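Local coordinates for protein serpin-ZX (Arabidopsis thaliana, PDB 3LE2) that inhibits serine and cysteine proteases, including metacaspase-9, through a cleavable reactive centre loop, and helps to limit programmed cell death, at residues A[167-172]-A[325-330]; A[139-144]-A[152-157]. One frame throughout, in Å; residues are numbered along the deposited sequence.

How the contacts relate
Contact 1 pairs two parallel strands of the large serpin beta-sheet, and contact 2 joins helix 129-147 to the loop that follows it. Their centres are about 10 Å apart. Along the chain contact 2 comes first: its loop leads into strand 167-176, which opens contact 1, while strand 326-335 arrives much later. The two touch directly, because the loop 152-157 packs on one face of the strand pair. Serpins are known to insert the cleaved reactive centre loop between these two strands. In this native stressed form they are still paired. The loop 152-157 lies over the place where they would part, and helix 129-147 lies beside it over strands 93-103 and 167-176.

Contact 1 (A[167-172]-A[325-330]); sequences LIFANA and SNIFHK
Asn171 and His329 run alongside each other in the same direction from two adjacent strands. These are the central parallel pair of the large serpin sheet, at the region known in serpins as the shutter. The amide and imidazole planes are 40° apart. Asn171 OD1 sits at the ring edge, in the ring plane, and takes a weak hydrogen bond from His329 ND1 (3.4 Å). In both, CG is turned opposite the backbone N (chi1 -177° in Asn171), which sets the amide and the ring next to each other. Each has a stronger partner outside the pair: Asn171 ND2 bonds to Asn98 OD1, and His329 NE2 accepts the backbone N-H of Ser36. Helix 37-49 packs on this same face.

Phe169 and Ile327 also lie on that face, and Phe169 CD2 approaches Ile327 CG1 obliquely at 4.3 Å. Asn326 O lies at the edge of the Phe169 ring. On the other face the Phe328 side chain starts close to the partner strand, its CB 3.5 Å from Phe169 O. Backbone bonds hold the pair together, including Phe328 N to Phe169 O (2.8 Å) and Asn171 N to Phe328 O (2.8 Å). At the start of the pair Ser325 turns its hydroxyl back to the partner strand. Its OG accepts an almost straight bond from Leu167 N (3.0 Å, 179°), and the same oxygen is bonded to Lys166 N.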
loop_
_atom_site.group_PDB
_atom_site.type_symbol
_atom_site.label_atom_id
_atom_site.label_comp_id
_atom_site.label_asym_id
_atom_site.label_seq_id
_atom_site.Cartn_x
_atom_site.Cartn_y
_atom_site.Cartn_z
ATOM N N LEU A 167 -20.404 6.214 -11.032
ATOM C CA LEU A 167 -19.613 6.708 -9.903
ATOM C C LEU A 167 -18.279 5.992 -9.773
ATOM O O LEU A 167 -18.225 4.771 -9.618
ATOM C CB LEU A 167 -20.397 6.580 -8.589
ATOM C CG LEU A 167 -19.671 6.982 -7.308
ATOM C CD1 LEU A 167 -19.335 8.466 -7.260
ATOM C CD2 LEU A 167 -20.511 6.593 -6.116
ATOM N N ILE A 168 -17.197 6.760 -9.836
ATOM C CA ILE A 168 -15.858 6.198 -9.708
ATOM C C ILE A 168 -15.005 6.927 -8.674
ATOM O O ILE A 168 -15.226 8.105 -8.369
ATOM C CB ILE A 168 -15.099 6.218 -11.052
ATOM C CG1 ILE A 168 -14.810 7.664 -11.475
ATOM C CG2 ILE A 168 -15.873 5.443 -12.113
ATOM C CD1 ILE A 168 -13.906 7.794 -12.685
ATOM N N PHE A 169 -14.025 6.214 -8.140
ATOM C CA PHE A 169 -13.030 6.824 -7.293
ATOM C C PHE A 169 -11.670 6.590 -7.931
ATOM O O PHE A 169 -11.402 5.520 -8.468
ATOM C CB PHE A 169 -13.106 6.240 -5.892
ATOM C CG PHE A 169 -14.363 6.613 -5.173
ATOM C CD1 PHE A 169 -14.436 7.790 -4.439
ATOM C CD2 PHE A 169 -15.489 5.811 -5.263
ATOM C CE1 PHE A 169 -15.603 8.142 -3.792
ATOM C CE2 PHE A 169 -16.652 6.160 -4.620
ATOM C CZ PHE A 169 -16.712 7.325 -3.884
ATOM N N ALA A 170 -10.821 7.603 -7.912
ATOM C CA ALA A 170 -9.492 7.431 -8.452
ATOM C C ALA A 170 -8.529 7.801 -7.359
ATOM O O ALA A 170 -8.618 8.888 -6.788
ATOM C CB ALA A 170 -9.277 8.296 -9.695
ATOM N N ASN A 171 -7.621 6.882 -7.057
ATOM C CA ASN A 171 -6.712 7.067 -5.946
ATOM C C ASN A 171 -5.308 6.604 -6.308
ATOM O O ASN A 171 -5.125 5.577 -6.965
ATOM C CB ASN A 171 -7.238 6.333 -4.707
ATOM C CG ASN A 171 -6.361 6.544 -3.494
ATOM O OD1 ASN A 171 -5.197 6.144 -3.488
ATOM N ND2 ASN A 171 -6.909 7.179 -2.458
ATOM N N ALA A 172 -4.310 7.373 -5.892
ATOM C CA ALA A 172 -2.929 7.007 -6.173
ATOM C C ALA A 172 -2.040 7.402 -5.004
ATOM O O ALA A 172 -2.294 8.391 -4.327
ATOM C CB ALA A 172 -2.452 7.670 -7.463
ATOM N N SER A 325 -19.243 2.347 -9.226
ATOM C CA SER A 325 -18.919 1.639 -10.461
ATOM C C SER A 325 -17.505 1.051 -10.394
ATOM O O SER A 325 -17.275 -0.107 -10.761
ATOM C CB SER A 325 -19.031 2.589 -11.663
ATOM O OG SER A 325 -20.277 3.273 -11.685
ATOM N N ASN A 326 -16.559 1.861 -9.927
ATOM C CA ASN A 326 -15.163 1.464 -9.921
ATOM C C ASN A 326 -14.410 2.165 -8.821
ATOM O O ASN A 326 -14.734 3.300 -8.431
ATOM C CB ASN A 326 -14.457 1.845 -11.230
ATOM C CG ASN A 326 -15.283 1.564 -12.469
ATOM O OD1 ASN A 326 -16.198 2.317 -12.809
ATOM N ND2 ASN A 326 -14.935 0.497 -13.175
ATOM N N ILE A 327 -13.370 1.494 -8.349
ATOM C CA ILE A 327 -12.400 2.126 -7.476
ATOM C C ILE A 327 -11.030 1.897 -8.089
ATOM O O ILE A 327 -10.425 0.833 -7.926
ATOM C CB ILE A 327 -12.455 1.584 -6.038
ATOM C CG1 ILE A 327 -13.847 1.818 -5.436
ATOM C CG2 ILE A 327 -11.369 2.234 -5.178
ATOM C CD1 ILE A 327 -14.076 1.061 -4.118
ATOM N N PHE A 328 -10.561 2.915 -8.807
ATOM C CA PHE A 328 -9.283 2.861 -9.518
ATOM C C PHE A 328 -8.117 3.241 -8.612
ATOM O O PHE A 328 -8.097 4.335 -8.035
ATOM C CB PHE A 328 -9.329 3.777 -10.746
ATOM C CG PHE A 328 -10.325 3.342 -11.793
ATOM C CD1 PHE A 328 -11.494 4.068 -12.010
ATOM C CD2 PHE A 328 -10.093 2.198 -12.561
ATOM C CE1 PHE A 328 -12.418 3.675 -13.003
ATOM C CE2 PHE A 328 -11.009 1.791 -13.537
ATOM C CZ PHE A 328 -12.174 2.531 -13.758
ATOM N N HIS A 329 -7.151 2.336 -8.482
ATOM C CA HIS A 329 -5.997 2.576 -7.615
ATOM C C HIS A 329 -4.677 2.340 -8.332
ATOM O O HIS A 329 -4.516 1.380 -9.087
ATOM C CB HIS A 329 -6.063 1.700 -6.350
ATOM C CG HIS A 329 -4.879 1.857 -5.440
ATOM N ND1 HIS A 329 -4.643 3.008 -4.716
ATOM C CD2 HIS A 329 -3.873 1.003 -5.126
ATOM C CE1 HIS A 329 -3.534 2.862 -4.010
ATOM N NE2 HIS A 329 -3.051 1.654 -4.236
ATOM N N LYS A 330 -3.724 3.221 -8.072
ATOM C CA LYS A 330 -2.400 3.073 -8.631
ATOM C C LYS A 330 -1.334 3.358 -7.578
ATOM O O LYS A 330 -1.459 4.293 -6.773
ATOM C CB LYS A 330 -2.218 4.009 -9.830
ATOM C CG LYS A 330 -0.844 3.901 -10.522
ATOM C CD LYS A 330 -0.844 2.883 -11.655
ATOM C CE LYS A 330 -0.074 3.414 -12.857
ATOM N NZ LYS A 330 -0.389 2.684 -14.112
#

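Contact 2 (A[139-144]-A[152-157]); sequences EVNSWA and ITEVLP
Asn141 grips Leu156 with two hydrogen bonds, one from each end of its side-chain amide. Its OD1 takes the backbone N-H of Leu156 at 2.8 Å, on a lone pair in the carbonyl plane. Its ND2 gives a nearly straight bond to Leu156 O (2.8 Å, 175°), on a lone pair of Leu156 O. This acceptor lies within 1° of the amide plane. The amide therefore fits against the N-H and C=O of one residue, and the two bonds fix its rotation. Asn141 CG lies anti to its own carbonyl carbon (chi1 -79°), which helps to carry the amide from the helix to the loop. Val155 N is also close to Asn141 OD1, but its angle is too poor for a hydrogen bond. Glu154 CG packs beside the amide, 3.8 Å from Asn141 ND2.

The apolar contacts are small. Val140 CG1 meets Leu156 CD1 at 3.8 Å, the two side chains crossing at about a right angle. Ala144 CB rests on Val155 CG2 at 3.6 Å.

The contact folds the loop back along the helix that precedes it, which is helix F in serpin usage. Val140 and Leu156 both pack on Ala170 of strand 167-176. Val155 and Leu156 reach Phe328 of strand 326-335, and Val140 and Trp143 lean on strand 93-103.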
loop_
_atom_site.group_PDB
_atom_site.type_symbol
_atom_site.label_atom_id
_atom_site.label_comp_id
_atom_site.label_asym_id
_atom_site.label_seq_id
_atom_site.Cartn_x
_atom_site.Cartn_y
_atom_site.Cartn_z
ATOM N N GLU A 139 -9.069 13.125 -18.679
ATOM C CA GLU A 139 -9.187 14.216 -17.716
ATOM C C GLU A 139 -8.793 13.770 -16.304
ATOM O O GLU A 139 -8.053 14.469 -15.609
ATOM C CB GLU A 139 -10.611 14.792 -17.733
ATOM C CG GLU A 139 -10.895 15.812 -16.627
ATOM C CD GLU A 139 -12.315 16.380 -16.680
ATOM O OE1 GLU A 139 -13.262 15.621 -16.995
ATOM O OE2 GLU A 139 -12.481 17.588 -16.395
ATOM N N VAL A 140 -9.289 12.605 -15.891
ATOM C CA VAL A 140 -8.970 12.067 -14.564
ATOM C C VAL A 140 -7.480 11.753 -14.486
ATOM O O VAL A 140 -6.812 12.051 -13.488
ATOM C CB VAL A 140 -9.803 10.804 -14.240
ATOM C CG1 VAL A 140 -9.366 10.195 -12.932
ATOM C CG2 VAL A 140 -11.300 11.129 -14.201
ATOM N N ASN A 141 -6.949 11.176 -15.559
ATOM C CA ASN A 141 -5.516 10.912 -15.608
ATOM C C ASN A 141 -4.655 12.175 -15.525
ATOM O O ASN A 141 -3.682 12.212 -14.779
ATOM C CB ASN A 141 -5.151 10.033 -16.807
ATOM C CG ASN A 141 -5.464 8.580 -16.547
ATOM O OD1 ASN A 141 -5.584 8.174 -15.397
ATOM N ND2 ASN A 141 -5.621 7.795 -17.601
ATOM N N SER A 142 -5.029 13.211 -16.269
ATOM C CA SER A 142 -4.298 14.474 -16.228
ATOM C C SER A 142 -4.368 15.069 -14.830
ATOM O O SER A 142 -3.380 15.582 -14.299
ATOM C CB SER A 142 -4.875 15.475 -17.251
ATOM O OG SER A 142 -4.606 15.074 -18.591
ATOM N N TRP A 143 -5.557 15.006 -14.243
ATOM C CA TRP A 143 -5.752 15.465 -12.877
ATOM C C TRP A 143 -4.824 14.757 -11.871
ATOM O O TRP A 143 -4.166 15.404 -11.060
ATOM C CB TRP A 143 -7.215 15.285 -12.476
ATOM C CG TRP A 143 -7.443 15.532 -11.030
ATOM C CD1 TRP A 143 -7.725 16.732 -10.431
ATOM C CD2 TRP A 143 -7.388 14.561 -9.980
ATOM N NE1 TRP A 143 -7.859 16.559 -9.079
ATOM C CE2 TRP A 143 -7.662 15.236 -8.776
ATOM C CE3 TRP A 143 -7.152 13.183 -9.945
ATOM C CZ2 TRP A 143 -7.697 14.581 -7.547
ATOM C CZ3 TRP A 143 -7.186 12.533 -8.728
ATOM C CH2 TRP A 143 -7.458 13.233 -7.544
ATOM N N ALA A 144 -4.774 13.429 -11.924
ATOM C CA ALA A 144 -3.909 12.677 -11.017
ATOM C C ALA A 144 -2.447 13.026 -11.235
ATOM O O ALA A 144 -1.664 13.070 -10.287
ATOM C CB ALA A 144 -4.123 11.188 -11.177
ATOM N N ILE A 152 2.816 10.168 -10.881
ATOM C CA ILE A 152 1.893 9.137 -11.339
ATOM C C ILE A 152 1.070 9.652 -12.516
ATOM O O ILE A 152 0.586 10.785 -12.510
ATOM C CB ILE A 152 0.999 8.633 -10.201
ATOM C CG1 ILE A 152 1.857 7.890 -9.174
ATOM C CG2 ILE A 152 -0.101 7.734 -10.760
ATOM C CD1 ILE A 152 1.148 7.581 -7.909
ATOM N N THR A 153 0.911 8.809 -13.525
ATOM C CA THR A 153 0.610 9.307 -14.850
ATOM C C THR A 153 -0.694 8.771 -15.446
ATOM O O THR A 153 -1.354 9.458 -16.232
ATOM C CB THR A 153 1.811 9.027 -15.785
ATOM O OG1 THR A 153 2.028 10.151 -16.642
ATOM C CG2 THR A 153 1.603 7.749 -16.604
ATOM N N GLU A 154 -1.078 7.561 -15.054
ATOM C CA GLU A 154 -2.209 6.890 -15.687
ATOM C C GLU A 154 -3.014 5.981 -14.748
ATOM O O GLU A 154 -3.000 4.757 -14.897
ATOM C CB GLU A 154 -1.712 6.076 -16.880
ATOM C CG GLU A 154 -2.787 5.256 -17.568
ATOM C CD GLU A 154 -2.414 4.898 -18.992
ATOM O OE1 GLU A 154 -1.789 5.743 -19.670
ATOM O OE2 GLU A 154 -2.749 3.778 -19.435
ATOM N N VAL A 155 -3.735 6.580 -13.805
ATOM C CA VAL A 155 -4.576 5.804 -12.893
ATOM C C VAL A 155 -5.677 4.995 -13.592
ATOM O O VAL A 155 -5.873 3.834 -13.263
ATOM C CB VAL A 155 -5.184 6.680 -11.779
ATOM C CG1 VAL A 155 -5.725 5.792 -10.649
ATOM C CG2 VAL A 155 -4.128 7.621 -11.236
ATOM N N LEU A 156 -6.387 5.586 -14.553
ATOM C CA LEU A 156 -7.410 4.838 -15.298
ATOM C C LEU A 156 -6.849 4.283 -16.610
ATOM O O LEU A 156 -6.296 5.036 -17.399
ATOM C CB LEU A 156 -8.643 5.699 -15.580
ATOM C CG LEU A 156 -9.729 5.860 -14.507
ATOM C CD1 LEU A 156 -9.169 6.445 -13.225
ATOM C CD2 LEU A 156 -10.827 6.734 -15.037
ATOM N N PRO A 157 -6.964 2.956 -16.831
ATOM C CA PRO A 157 -6.508 2.359 -18.089
ATOM C C PRO A 157 -7.456 2.708 -19.225
ATOM O O PRO A 157 -8.629 2.996 -18.979
ATOM C CB PRO A 157 -6.598 0.847 -17.821
ATOM C CG PRO A 157 -6.669 0.700 -16.357
ATOM C CD PRO A 157 -7.377 1.923 -15.861
#